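Uncharacterized protein (Shigella flexneri 5a str. M90T, PDB 5EUR) is of unknown function, a small, mostly helical protein that carries a domain of unknown function and has a bound magnesium ion. Local coordinates at residues N55-A59 / A60-A64. Numbering follows the deposited sequence.
Sequences NDIHA and AGLDA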
loop_
_atom_site.group_PDB
_atom_site.type_symbol
_atom_site.label_atom_id
_atom_site.label_comp_id
_atom_site.label_asym_id
_atom_site.label_seq_id
_atom_site.Cartn_x
_atom_site.Cartn_y
_atom_site.Cartn_z
ATOM N N ASN A 55 7.257 -15.124 7.519
ATOM C CA ASN A 55 8.066 -16.143 6.859
ATOM C C ASN A 55 8.365 -15.746 5.416
ATOM O O ASN A 55 9.483 -15.943 4.936
ATOM C CB ASN A 55 7.381 -17.507 6.937
ATOM C CG ASN A 55 7.630 -18.212 8.267
ATOM O OD1 ASN A 55 8.705 -18.086 8.869
ATOM N ND2 ASN A 55 6.654 -18.986 8.711
ATOM N N ASP A 56 7.396 -15.151 4.712
ATOM C CA ASP A 56 7.688 -14.704 3.348
ATOM C C ASP A 56 8.639 -13.508 3.323
ATOM O O ASP A 56 9.470 -13.379 2.402
ATOM C CB ASP A 56 6.379 -14.383 2.630
ATOM C CG ASP A 56 5.568 -15.630 2.353
ATOM O OD1 ASP A 56 6.148 -16.752 2.402
ATOM O OD2 ASP A 56 4.361 -15.494 2.108
ATOM N N ILE A 57 8.526 -12.619 4.315
ATOM C CA ILE A 57 9.462 -11.506 4.438
ATOM C C ILE A 57 10.880 -12.034 4.641
ATOM O O ILE A 57 11.821 -11.614 3.960
ATOM C CB ILE A 57 9.026 -10.578 5.589
ATOM C CG1 ILE A 57 7.684 -9.914 5.260
ATOM C CG2 ILE A 57 10.102 -9.552 5.914
ATOM C CD1 ILE A 57 7.673 -9.173 3.924
ATOM N N HIS A 58 11.039 -12.985 5.565
ATOM C CA HIS A 58 12.341 -13.587 5.839
ATOM C C HIS A 58 12.884 -14.298 4.608
ATOM O O HIS A 58 14.060 -14.137 4.253
ATOM C CB HIS A 58 12.193 -14.565 7.007
ATOM C CG HIS A 58 13.488 -15.133 7.510
ATOM N ND1 HIS A 58 14.393 -14.394 8.242
ATOM C CD2 HIS A 58 13.996 -16.387 7.428
ATOM C CE1 HIS A 58 15.416 -15.168 8.580
ATOM N NE2 HIS A 58 15.205 -16.376 8.086
ATOM N N ALA A 59 12.028 -15.064 3.934
ATOM C CA ALA A 59 12.445 -15.819 2.755
ATOM C C ALA A 59 12.935 -14.912 1.637
ATOM O O ALA A 59 13.776 -15.328 0.827
ATOM C CB ALA A 59 11.289 -16.679 2.252
ATOM N N ALA A 60 12.403 -13.689 1.552
ATOM C CA ALA A 60 12.815 -12.768 0.505
ATOM C C ALA A 60 14.130 -12.058 0.802
ATOM O O ALA A 60 14.605 -11.290 -0.043
ATOM C CB ALA A 60 11.708 -11.735 0.267
ATOM N N GLY A 61 14.724 -12.269 1.969
ATOM C CA GLY A 61 15.933 -11.560 2.322
ATOM C C GLY A 61 15.722 -10.274 3.082
ATOM O O GLY A 61 16.690 -9.536 3.305
ATOM N N LEU A 62 14.492 -9.991 3.493
ATOM C CA LEU A 62 14.165 -8.795 4.249
ATOM C C LEU A 62 14.189 -9.097 5.745
ATOM O O LEU A 62 14.275 -10.251 6.169
ATOM C CB LEU A 62 12.799 -8.263 3.822
ATOM C CG LEU A 62 12.706 -7.923 2.334
ATOM C CD1 LEU A 62 11.258 -7.589 1.934
ATOM C CD2 LEU A 62 13.629 -6.776 2.010
ATOM N N ASP A 63 14.102 -8.039 6.559
ATOM C CA ASP A 63 14.246 -8.193 8.007
ATOM C C ASP A 63 12.885 -8.460 8.636
ATOM O O ASP A 63 12.106 -7.533 8.873
ATOM C CB ASP A 63 14.893 -6.957 8.612
ATOM C CG ASP A 63 15.274 -7.149 10.060
ATOM O OD1 ASP A 63 14.850 -8.162 10.676
ATOM O OD2 ASP A 63 16.007 -6.278 10.578
ATOM N N ALA A 64 12.623 -9.729 8.967
ATOM C CA ALA A 64 11.362 -10.102 9.593
ATOM C C ALA A 64 11.337 -9.791 11.081
ATOM O O ALA A 64 10.298 -9.984 11.726
ATOM C CB ALA A 64 11.062 -11.587 9.356
HETATM O O HOH W 1 14.721 -11.757 9.107
#
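I57 and L62 meet just where helix 47-59 ends and the chain doubles back, and their contact illustrates how a helix terminus can be closed by polar and apolar means together. The CG2 methyl of I57 is the side-chain atom that touches: placed anti to the backbone N (CG1 takes the place beside that N, chi1 -65°), it reaches L62 CB at 3.6 Å and also packs on A64, whose CA lies 3.9 Å from I57 CG2. The two branched chains cross at a slant, and F31 of helix 28-43 lies against both, with I10 and L12 of strand 10-12 adding to this buried, close-fitted side. The carbonyl O of I57 receives L62 N at 3.2 Å and, weakly, A60 N, whose better bond goes to D56 O at 3.1 Å. G61 N closes the inner turn on H58 O at 3.0 Å; its N-H points nearly straight at the oxygen (162°) but comes from above the carbonyl plane. R89 of helix 79-99 also binds H58 O. The H58 side is looser. CB of H58 rests on the A64 methyl at 4.0 Å, and a water in the plane of the ring, at its edge and 2.8 Å from H58 ND1, accepts a hydrogen bond from A64 N, linking ring to backbone. E86 holds NE2, the ring's other nitrogen. The positive phi of G61 (92°) and the 62-to-57 bond enclosing the shorter 61-to-58 one define a Schellman motif at the helix C-terminus, with the I57–L62 apolar contact as its usual companion.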